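Local atomic coordinates of malonyl CoA-acyl carrier protein transacylase (Burkholderia pseudomallei 1710b, PDB entry 3EZO), a protein that probably catalyses the transfer of the malonyl group from malonyl-CoA to holo-acyl carrier protein, releasing coenzyme A and yielding malonyl-ACP. Residues V14-G19 with T74-C79; V165-N168 with Q172-I175; I188-E191 with A197-L200; S233-I238 with Q268-E273. One frame throughout, in Å; residues are numbered along the deposited sequence.

Interaction 1 of 4, residues V14-G19 with T74-C79; sequences VFPGQG and TAAYAC
Phe15, at the end of strand 11-15, and Pro16 just after it receive a single methyl group, that of Ala76 on helix 65-85. The methyl lies at the edge of the Phe15 ring, near its plane, with Phe15 CD1 4.2 Å from Ala76 CB. The same methyl also meets the Pro16 ring, with Pro16 CD 4.1 Å from Ala76 CB. The phenyl group is set beside its own backbone N and anti to the carbonyl carbon (chi1 -62°), which places the ring next to the helix; its turn about CB-CG (chi2 -92°) leaves the CD1 edge at the methyl. Because alanine projects so little, the backbones come near each other, with 6.5 Å between Phe15 CA and Ala76 CA. All three residues are buried and the contact is purely apolar.

Away from this spot the two segments part. Tyr77, next along the helix and partly exposed, stands back from 14-19 and turns its ring to Phe113. In the other direction the chain leaves Pro16 as a loop running toward solvent: Gly19 is exposed, and Gln18 reaches back to the helix farther down, where its OE1 accepts a hydrogen bond from Gln69 NE2.

The strand end thus lies on helix 65-85 in the larger α/β core of the acyltransferase fold. Strand 11-15 is central in the parallel sheet, hydrogen-bonded through Phe15 to Ala95 and His97 and through Val14 to Ile279 and Cys281. Helix 99-107 also packs on the Phe15 ring, through Thr103, Ala104 and Ala107.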
loop_
_atom_site.group_PDB
_atom_site.type_symbol
_atom_site.label_atom_id
_atom_site.label_comp_id
_atom_site.label_asym_id
_atom_site.label_seq_id
_atom_site.Cartn_x
_atom_site.Cartn_y
_atom_site.Cartn_z
ATOM N N VAL A 14 -8.090 -4.256 5.335
ATOM C CA VAL A 14 -6.856 -4.031 4.586
ATOM C C VAL A 14 -6.970 -2.744 3.760
ATOM O O VAL A 14 -8.013 -2.487 3.145
ATOM C CB VAL A 14 -6.481 -5.282 3.719
ATOM C CG1 VAL A 14 -6.273 -6.499 4.641
ATOM C CG2 VAL A 14 -7.536 -5.612 2.623
ATOM N N PHE A 15 -5.905 -1.938 3.756
ATOM C CA PHE A 15 -5.907 -0.593 3.160
ATOM C C PHE A 15 -4.980 -0.536 1.918
ATOM O O PHE A 15 -3.823 -0.971 1.967
ATOM C CB PHE A 15 -5.482 0.451 4.178
ATOM C CG PHE A 15 -6.400 0.555 5.365
ATOM C CD1 PHE A 15 -7.461 1.450 5.369
ATOM C CD2 PHE A 15 -6.210 -0.239 6.471
ATOM C CE1 PHE A 15 -8.326 1.529 6.457
ATOM C CE2 PHE A 15 -7.065 -0.152 7.580
ATOM C CZ PHE A 15 -8.097 0.740 7.583
ATOM N N PRO A 16 -5.495 -0.012 0.790
ATOM C CA PRO A 16 -4.743 0.057 -0.483
ATOM C C PRO A 16 -3.657 1.140 -0.521
ATOM O O PRO A 16 -3.631 2.048 0.282
ATOM C CB PRO A 16 -5.850 0.325 -1.519
ATOM C CG PRO A 16 -6.896 1.106 -0.735
ATOM C CD PRO A 16 -6.859 0.538 0.662
ATOM N N GLY A 17 -2.716 1.006 -1.441
ATOM C CA GLY A 17 -1.700 2.026 -1.632
ATOM C C GLY A 17 -1.767 2.589 -3.026
ATOM O O GLY A 17 -2.854 2.598 -3.654
ATOM N N GLN A 18 -0.606 3.045 -3.516
ATOM C CA GLN A 18 -0.500 3.675 -4.810
ATOM C C GLN A 18 -0.984 2.749 -5.895
ATOM O O GLN A 18 -0.710 1.558 -5.870
ATOM C CB GLN A 18 0.958 3.987 -5.166
ATOM C CG GLN A 18 1.504 5.192 -4.580
ATOM C CD GLN A 18 2.997 5.408 -4.974
ATOM O OE1 GLN A 18 3.861 5.504 -4.109
ATOM N NE2 GLN A 18 3.271 5.484 -6.266
ATOM N N GLY A 19 -1.609 3.319 -6.911
ATOM C CA GLY A 19 -2.092 2.528 -8.019
ATOM C C GLY A 19 -3.575 2.269 -7.914
ATOM O O GLY A 19 -4.145 1.730 -8.856
ATOM N N THR A 74 -5.551 9.621 2.414
ATOM C CA THR A 74 -6.783 10.401 2.661
ATOM C C THR A 74 -8.042 9.639 2.252
ATOM O O THR A 74 -8.988 9.524 3.019
ATOM C CB THR A 74 -6.726 11.714 1.914
ATOM O OG1 THR A 74 -5.597 12.440 2.368
ATOM C CG2 THR A 74 -8.018 12.535 2.131
ATOM N N ALA A 75 -8.037 9.092 1.043
ATOM C CA ALA A 75 -9.237 8.474 0.473
ATOM C C ALA A 75 -9.628 7.231 1.237
ATOM O O ALA A 75 -10.812 7.032 1.575
ATOM C CB ALA A 75 -9.021 8.153 -1.040
ATOM N N ALA A 76 -8.630 6.392 1.510
ATOM C CA ALA A 76 -8.856 5.181 2.295
ATOM C C ALA A 76 -9.199 5.500 3.724
ATOM O O ALA A 76 -10.126 4.893 4.268
ATOM C CB ALA A 76 -7.684 4.209 2.183
ATOM N N TYR A 77 -8.537 6.480 4.332
ATOM C CA TYR A 77 -8.901 6.868 5.696
ATOM C C TYR A 77 -10.303 7.506 5.784
ATOM O O TYR A 77 -11.048 7.226 6.700
ATOM C CB TYR A 77 -7.856 7.760 6.362
ATOM C CG TYR A 77 -8.059 7.851 7.855
ATOM C CD1 TYR A 77 -8.197 6.710 8.646
ATOM C CD2 TYR A 77 -8.151 9.080 8.479
ATOM C CE1 TYR A 77 -8.404 6.819 10.055
ATOM C CE2 TYR A 77 -8.362 9.189 9.841
ATOM C CZ TYR A 77 -8.501 8.068 10.618
ATOM O OH TYR A 77 -8.683 8.260 11.976
ATOM N N ALA A 78 -10.658 8.308 4.798
ATOM C CA ALA A 78 -12.001 8.851 4.675
ATOM C C ALA A 78 -12.992 7.733 4.758
ATOM O O ALA A 78 -14.029 7.855 5.414
ATOM C CB ALA A 78 -12.171 9.627 3.326
ATOM N N CYS A 79 -12.693 6.639 4.073
ATOM C CA CYS A 79 -13.592 5.511 4.016
ATOM C C CYS A 79 -13.708 4.828 5.379
ATOM O O CYS A 79 -14.801 4.350 5.762
ATOM C CB CYS A 79 -13.154 4.501 2.968
ATOM S SG CYS A 79 -13.383 4.986 1.253
#

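Interaction 2 of 4, residues V165-N168 with Q172-I175; sequences VNFN and QVVI
Val174 turns CG1 anti to its backbone N (chi1 174°), which places CG2 on the side of Asn168, whose ND2 lies 3.8 Å from Val174 CG2. Asn166 has CG beside its own backbone N (chi1 -72°) and runs alongside Val174. Asn166 CB and Val174 CB are 3.7 Å apart. On the opposite face of the hairpin Phe167 and Val173 form a second side-by-side pair, in which Phe167 CD1 is 4.1 Å from Val173 CG1 and the methyl approaches the ring obliquely.

The backbones are nearly antiparallel, but the register is interrupted by a classic beta bulge: Val165 and Asn166 both face Val174. Val174 O therefore accepts two bonds, from Val165 N at 2.8 Å, in the carbonyl plane, and from Asn166 N at 3.0 Å, tilted 20° from that plane. Val174 N returns a bond to Asn166 O at 2.9 Å. Nearer the turn, Asn168 N donates to Gln172 O at 3.2 Å, almost in line with the carbonyl. The bulge lies beside the probable catalytic residues: Val165 and Asn166 both touch His207, while Asn168 OD1 is hydrogen-bonded to NE2 of His97, the neighbour of Ser98 in sequence.

Strand 162-169 is outermost in the four-stranded antiparallel sheet of the small ferredoxin-like subdomain, and 172-176 runs between it and strand 136-142. Helix 146-156 covers the face carrying Phe167 and Val173. Met138 of inner strand 136-142 touches Val165 and Val174, and Val261 bonds to the backbone of Val165 and Phe167.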
loop_
_atom_site.group_PDB
_atom_site.type_symbol
_atom_site.label_atom_id
_atom_site.label_comp_id
_atom_site.label_asym_id
_atom_site.label_seq_id
_atom_site.Cartn_x
_atom_site.Cartn_y
_atom_site.Cartn_z
ATOM N N VAL A 165 10.026 -7.900 -5.199
ATOM C CA VAL A 165 9.778 -6.877 -4.162
ATOM C C VAL A 165 8.327 -6.709 -3.691
ATOM O O VAL A 165 8.110 -6.057 -2.693
ATOM C CB VAL A 165 10.380 -5.488 -4.558
ATOM C CG1 VAL A 165 11.882 -5.616 -4.939
ATOM C CG2 VAL A 165 9.569 -4.780 -5.698
ATOM N N ASN A 166 7.348 -7.226 -4.445
ATOM C CA ASN A 166 5.927 -7.303 -3.999
ATOM C C ASN A 166 5.397 -8.694 -4.264
ATOM O O ASN A 166 5.231 -9.092 -5.432
ATOM C CB ASN A 166 5.007 -6.371 -4.781
ATOM C CG ASN A 166 5.190 -4.880 -4.456
ATOM O OD1 ASN A 166 6.093 -4.441 -3.716
ATOM N ND2 ASN A 166 4.335 -4.098 -5.043
ATOM N N PHE A 167 5.095 -9.413 -3.195
ATOM C CA PHE A 167 4.402 -10.673 -3.283
ATOM C C PHE A 167 2.906 -10.461 -3.017
ATOM O O PHE A 167 2.473 -10.442 -1.874
ATOM C CB PHE A 167 5.044 -11.655 -2.279
ATOM C CG PHE A 167 6.511 -11.865 -2.515
ATOM C CD1 PHE A 167 6.947 -12.651 -3.551
ATOM C CD2 PHE A 167 7.457 -11.235 -1.719
ATOM C CE1 PHE A 167 8.332 -12.829 -3.767
ATOM C CE2 PHE A 167 8.818 -11.420 -1.932
ATOM C CZ PHE A 167 9.240 -12.206 -2.943
ATOM N N ASN A 168 2.132 -10.353 -4.110
ATOM C CA ASN A 168 0.761 -9.842 -4.105
ATOM C C ASN A 168 -0.308 -10.906 -4.101
ATOM O O ASN A 168 -1.316 -10.756 -3.404
ATOM C CB ASN A 168 0.570 -8.928 -5.327
ATOM C CG ASN A 168 1.306 -7.627 -5.159
ATOM O OD1 ASN A 168 1.770 -7.311 -4.052
ATOM N ND2 ASN A 168 1.464 -6.889 -6.232
ATOM N N GLN A 172 1.569 -13.869 -8.842
ATOM C CA GLN A 172 1.536 -12.444 -9.101
ATOM C C GLN A 172 2.623 -11.718 -8.255
ATOM O O GLN A 172 2.484 -11.566 -7.035
ATOM C CB GLN A 172 0.128 -11.963 -8.817
ATOM C CG GLN A 172 -0.060 -10.534 -8.980
ATOM C CD GLN A 172 -1.573 -10.136 -9.120
ATOM O OE1 GLN A 172 -2.475 -10.982 -9.299
ATOM N NE2 GLN A 172 -1.822 -8.841 -9.025
ATOM N N VAL A 173 3.716 -11.340 -8.927
ATOM C CA VAL A 173 4.909 -10.816 -8.265
ATOM C C VAL A 173 5.421 -9.616 -9.016
ATOM O O VAL A 173 5.514 -9.627 -10.244
ATOM C CB VAL A 173 6.011 -11.907 -8.113
ATOM C CG1 VAL A 173 7.227 -11.352 -7.391
ATOM C CG2 VAL A 173 5.440 -13.154 -7.426
ATOM N N VAL A 174 5.723 -8.553 -8.281
ATOM C CA VAL A 174 6.371 -7.405 -8.845
ATOM C C VAL A 174 7.850 -7.439 -8.485
ATOM O O VAL A 174 8.217 -7.661 -7.335
ATOM C CB VAL A 174 5.708 -6.081 -8.358
ATOM C CG1 VAL A 174 6.463 -4.820 -8.818
ATOM C CG2 VAL A 174 4.139 -6.030 -8.779
ATOM N N ILE A 175 8.693 -7.146 -9.464
ATOM C CA ILE A 175 10.149 -7.045 -9.257
ATOM C C ILE A 175 10.595 -5.607 -9.466
ATOM O O ILE A 175 9.870 -4.808 -10.052
ATOM C CB ILE A 175 10.904 -7.995 -10.241
ATOM C CG1 ILE A 175 10.759 -7.539 -11.708
ATOM C CG2 ILE A 175 10.345 -9.431 -10.080
ATOM C CD1 ILE A 175 11.691 -8.312 -12.766
#

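Interaction 3 of 4, residues I188-E191 with A197-L200; sequences IAKE and ALPL
Lys190 reaches from the last turn of helix 179-191 to the backbone of Ala197. Its CB is still too far to touch, but CG, set beside the backbone N (chi1 -73°), comes within 4.1 Å of Ala197 CB. From there the chain is extended. CD passes the alanine more loosely, and CE then arrives 3.2 Å from Ala197 O. At the tip, Lys190 NZ donates a hydrogen bond to Ala197 O, 3.1 Å away. Since the oxygen is almost equally far from CE and NZ, it sits at the flank of the terminal C-N bond rather than ahead of it, and the bond leaves the ammonium at a bent angle. Seen from the acceptor the approach is straighter, with a C=O...N angle of 165°.

The two segments belong to the second β-α-β unit of a ferredoxin-like subdomain: strand 172-176, helix 179-191 and strand 196-199, with strand 136-142 lying between the two strands in the sheet. The hydrogen bond therefore ties the exposed end of the crossover helix to the edge strand that follows it.

Beneath the lysine stem, Ala189 and Ala197 meet methyl to methyl, CB to CB 3.9 Å, and this part is buried. Ile141 of inner strand 136-142 touches both alanines, and Cys186, one turn earlier on the helix, touches Ala197. The outer side is different in character: Leu198 is exposed, its CB directed away from the helix, yet its side chain crosses that of Lys190 at about a right angle and brings CD2 to 4.2 Å from NZ.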
loop_
_atom_site.group_PDB
_atom_site.type_symbol
_atom_site.label_atom_id
_atom_site.label_comp_id
_atom_site.label_asym_id
_atom_site.label_seq_id
_atom_site.Cartn_x
_atom_site.Cartn_y
_atom_site.Cartn_z
ATOM N N ILE A 188 14.065 -13.573 -19.165
ATOM C CA ILE A 188 14.192 -14.887 -18.499
ATOM C C ILE A 188 12.808 -15.431 -18.077
ATOM O O ILE A 188 12.492 -16.621 -18.310
ATOM C CB ILE A 188 15.162 -14.833 -17.286
ATOM C CG1 ILE A 188 16.572 -14.454 -17.741
ATOM C CG2 ILE A 188 15.212 -16.169 -16.559
ATOM C CD1 ILE A 188 17.576 -14.386 -16.637
ATOM N N ALA A 189 11.980 -14.551 -17.502
ATOM C CA ALA A 189 10.673 -14.953 -16.984
ATOM C C ALA A 189 9.828 -15.554 -18.097
ATOM O O ALA A 189 9.206 -16.617 -17.922
ATOM C CB ALA A 189 9.965 -13.803 -16.361
ATOM N N LYS A 190 9.795 -14.859 -19.227
ATOM C CA LYS A 190 9.106 -15.357 -20.437
ATOM C C LYS A 190 9.644 -16.713 -20.872
ATOM O O LYS A 190 8.861 -17.628 -21.123
ATOM C CB LYS A 190 9.179 -14.352 -21.588
ATOM C CG LYS A 190 8.302 -13.140 -21.400
ATOM C CD LYS A 190 8.758 -11.949 -22.240
ATOM C CE LYS A 190 7.785 -10.731 -22.105
ATOM N NZ LYS A 190 8.360 -9.350 -22.379
ATOM N N GLU A 191 10.963 -16.864 -20.902
ATOM C CA GLU A 191 11.565 -18.152 -21.277
ATOM C C GLU A 191 11.093 -19.264 -20.367
ATOM O O GLU A 191 10.906 -20.389 -20.824
ATOM C CB GLU A 191 13.108 -18.120 -21.208
ATOM C CG GLU A 191 13.806 -17.157 -22.170
ATOM C CD GLU A 191 15.228 -16.734 -21.686
ATOM O OE1 GLU A 191 15.725 -17.250 -20.646
ATOM O OE2 GLU A 191 15.863 -15.887 -22.349
ATOM N N ALA A 197 5.249 -10.671 -18.379
ATOM C CA ALA A 197 6.462 -10.155 -17.768
ATOM C C ALA A 197 6.771 -8.838 -18.465
ATOM O O ALA A 197 7.376 -8.821 -19.517
ATOM C CB ALA A 197 7.601 -11.181 -17.909
ATOM N N LEU A 198 6.299 -7.755 -17.874
ATOM C CA LEU A 198 6.292 -6.445 -18.492
ATOM C C LEU A 198 6.629 -5.342 -17.495
ATOM O O LEU A 198 6.052 -5.277 -16.393
ATOM C CB LEU A 198 4.902 -6.125 -19.062
ATOM C CG LEU A 198 4.444 -6.920 -20.278
ATOM C CD1 LEU A 198 2.925 -6.621 -20.541
ATOM C CD2 LEU A 198 5.334 -6.608 -21.520
ATOM N N PRO A 199 7.517 -4.428 -17.910
ATOM C CA PRO A 199 7.812 -3.210 -17.166
ATOM C C PRO A 199 6.586 -2.435 -16.800
ATOM O O PRO A 199 5.600 -2.470 -17.539
ATOM C CB PRO A 199 8.671 -2.407 -18.154
ATOM C CG PRO A 199 9.438 -3.452 -18.827
ATOM C CD PRO A 199 8.381 -4.519 -19.104
ATOM N N LEU A 200 6.649 -1.750 -15.657
ATOM C CA LEU A 200 5.525 -0.996 -15.151
ATOM C C LEU A 200 5.856 0.463 -15.447
ATOM O O LEU A 200 7.034 0.807 -15.592
ATOM C CB LEU A 200 5.300 -1.242 -13.642
ATOM C CG LEU A 200 4.614 -2.567 -13.246
ATOM C CD1 LEU A 200 4.612 -2.828 -11.735
ATOM C CD2 LEU A 200 3.171 -2.663 -13.794
#

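Interaction 4 of 4, residues S233-I238 with Q268-E273; sequences SVVNNI and QHIARE
One face of the His269 imidazole carries a methyl of Val235: CG2 stands 3.8 Å above the ring plane, displaced toward the rim. The two residues join parts of the α/β core of the acyltransferase fold, the border of the parallel sheet and helix 263-272. This is a CH-pi contact, 4.1 Å from Val235 CG2 to the centroid of the His269 ring and 19° off the ring normal. Toward the CD2 corner of the ring, Val235 CB also comes close, 4.1 Å from His269 CD2.

Strand 233-234 is a short, weakly bonded edge strand of the parallel sheet that pairs with strand 93-96, while helix 263-272 precedes strand 277-281 and lies against one side of the sheet. His269 also touches Ile93 of strand 93-96. Farther along the loop, away from helix 263-272, Asn237 reaches the probable nucleophile elbow, its OD1 accepting from Ser98 N and its ND2 donating to Gly96 O.

Val235 divides its two methyls between successive helix residues. With CG2 anti to the backbone N, CG1 lies between N and the carbonyl carbon (chi1 58°) and meets the stem of Ile270, where Val235 CG1 and Ile270 CG1 are 4.0 Å apart.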
loop_
_atom_site.group_PDB
_atom_site.type_symbol
_atom_site.label_atom_id
_atom_site.label_comp_id
_atom_site.label_asym_id
_atom_site.label_seq_id
_atom_site.Cartn_x
_atom_site.Cartn_y
_atom_site.Cartn_z
ATOM N N SER A 233 -4.253 -4.595 16.380
ATOM C CA SER A 233 -3.066 -5.280 15.856
ATOM C C SER A 233 -2.832 -4.882 14.404
ATOM O O SER A 233 -3.756 -4.939 13.593
ATOM C CB SER A 233 -3.262 -6.796 15.950
ATOM O OG SER A 233 -3.352 -7.162 17.312
ATOM N N VAL A 234 -1.605 -4.464 14.089
ATOM C CA VAL A 234 -1.183 -4.206 12.719
ATOM C C VAL A 234 -0.110 -5.245 12.333
ATOM O O VAL A 234 0.890 -5.401 13.010
ATOM C CB VAL A 234 -0.595 -2.781 12.588
ATOM C CG1 VAL A 234 -0.218 -2.470 11.202
ATOM C CG2 VAL A 234 -1.559 -1.678 13.226
ATOM N N VAL A 235 -0.312 -5.949 11.232
ATOM C CA VAL A 235 0.714 -6.832 10.693
ATOM C C VAL A 235 1.503 -6.098 9.589
ATOM O O VAL A 235 0.928 -5.543 8.658
ATOM C CB VAL A 235 0.114 -8.231 10.294
ATOM C CG1 VAL A 235 -1.019 -8.171 9.269
ATOM C CG2 VAL A 235 1.235 -9.168 9.852
ATOM N N ASN A 236 2.822 -6.020 9.738
ATOM C CA ASN A 236 3.633 -5.202 8.819
ATOM C C ASN A 236 4.084 -5.936 7.569
ATOM O O ASN A 236 4.189 -7.174 7.531
ATOM C CB ASN A 236 4.779 -4.444 9.546
ATOM C CG ASN A 236 5.812 -5.354 10.217
ATOM O OD1 ASN A 236 6.154 -6.404 9.713
ATOM N ND2 ASN A 236 6.317 -4.914 11.351
ATOM N N ASN A 237 4.325 -5.163 6.520
ATOM C CA ASN A 237 4.691 -5.696 5.221
ATOM C C ASN A 237 6.071 -6.344 5.244
ATOM O O ASN A 237 6.307 -7.328 4.581
ATOM C CB ASN A 237 4.760 -4.579 4.193
ATOM C CG ASN A 237 3.412 -4.003 3.802
ATOM O OD1 ASN A 237 3.364 -2.949 3.172
ATOM N ND2 ASN A 237 2.337 -4.692 4.104
ATOM N N ILE A 238 6.992 -5.730 5.950
ATOM C CA ILE A 238 8.427 -6.105 5.881
ATOM C C ILE A 238 8.704 -7.415 6.627
ATOM O O ILE A 238 9.372 -8.304 6.093
ATOM C CB ILE A 238 9.333 -4.956 6.351
ATOM C CG1 ILE A 238 10.812 -5.215 5.953
ATOM C CG2 ILE A 238 9.191 -4.687 7.866
ATOM C CD1 ILE A 238 11.155 -4.971 4.500
ATOM N N GLN A 268 -2.272 -14.221 4.944
ATOM C CA GLN A 268 -2.245 -15.523 5.581
ATOM C C GLN A 268 -2.130 -15.417 7.085
ATOM O O GLN A 268 -2.727 -16.208 7.800
ATOM C CB GLN A 268 -1.092 -16.349 5.017
ATOM C CG GLN A 268 -1.297 -16.647 3.537
ATOM C CD GLN A 268 -0.124 -17.326 2.907
ATOM O OE1 GLN A 268 1.032 -17.139 3.319
ATOM N NE2 GLN A 268 -0.412 -18.139 1.882
ATOM N N HIS A 269 -1.379 -14.418 7.563
ATOM C CA HIS A 269 -1.229 -14.171 8.997
ATOM C C HIS A 269 -2.601 -13.849 9.570
ATOM O O HIS A 269 -2.984 -14.380 10.627
ATOM C CB HIS A 269 -0.238 -13.040 9.279
ATOM C CG HIS A 269 -0.146 -12.681 10.716
ATOM N ND1 HIS A 269 0.900 -13.085 11.513
ATOM C CD2 HIS A 269 -0.995 -11.994 11.522
ATOM C CE1 HIS A 269 0.712 -12.628 12.739
ATOM N NE2 HIS A 269 -0.443 -11.981 12.774
ATOM N N ILE A 270 -3.338 -12.998 8.855
ATOM C CA ILE A 270 -4.680 -12.568 9.284
ATOM C C ILE A 270 -5.616 -13.777 9.390
ATOM O O ILE A 270 -6.296 -13.939 10.392
ATOM C CB ILE A 270 -5.249 -11.466 8.323
ATOM C CG1 ILE A 270 -4.478 -10.141 8.580
ATOM C CG2 ILE A 270 -6.760 -11.344 8.508
ATOM C CD1 ILE A 270 -4.630 -9.107 7.504
ATOM N N ALA A 271 -5.617 -14.615 8.356
ATOM C CA ALA A 271 -6.386 -15.849 8.334
ATOM C C ALA A 271 -6.039 -16.783 9.492
ATOM O O ALA A 271 -6.941 -17.393 10.065
ATOM C CB ALA A 271 -6.181 -16.575 7.041
ATOM N N ARG A 272 -4.747 -16.919 9.825
ATOM C CA ARG A 272 -4.333 -17.817 10.939
ATOM C C ARG A 272 -4.775 -17.274 12.288
ATOM O O ARG A 272 -4.798 -18.008 13.258
ATOM C CB ARG A 272 -2.801 -18.075 10.972
ATOM C CG ARG A 272 -2.330 -18.957 9.854
ATOM C CD ARG A 272 -0.928 -19.529 10.106
ATOM N NE ARG A 272 -0.046 -18.401 10.289
ATOM C CZ ARG A 272 0.537 -17.745 9.293
ATOM N NH1 ARG A 272 0.384 -18.147 8.039
ATOM N NH2 ARG A 272 1.296 -16.694 9.565
ATOM N N GLU A 273 -5.142 -16.001 12.366
ATOM C CA GLU A 273 -5.716 -15.484 13.603
ATOM C C GLU A 273 -7.205 -15.816 13.728
ATOM O O GLU A 273 -7.860 -15.380 14.671
ATOM C CB GLU A 273 -5.525 -13.964 13.713
ATOM C CG GLU A 273 -4.064 -13.522 13.856
ATOM C CD GLU A 273 -3.448 -13.990 15.146
ATOM O OE1 GLU A 273 -4.160 -13.913 16.172
ATOM O OE2 GLU A 273 -2.266 -14.419 15.141
#

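The four contacts fall into two lobes. Interactions 1 and 4 both reach the parallel sheet and touch directly, Val14 CG1 lying 4.2 Å from Ile270 CD1. Interactions 2 and 3 share the antiparallel sheet, with centres about 12 Å apart, and meet where Val174 CG1 is 4.0 Å from Leu200 CD1. Across the lobes, interactions 1 and 2 have centres about 19 Å apart and do not touch, but both approach the predicted active site: the side chain of Pro16 is about 9 Å from that of Ser98, that of Asn166 about 6 Å, and that of Val165 about 4 Å from His207. Interaction 3 lies away from the site; its centre and that of interaction 4 are about 30 Å apart.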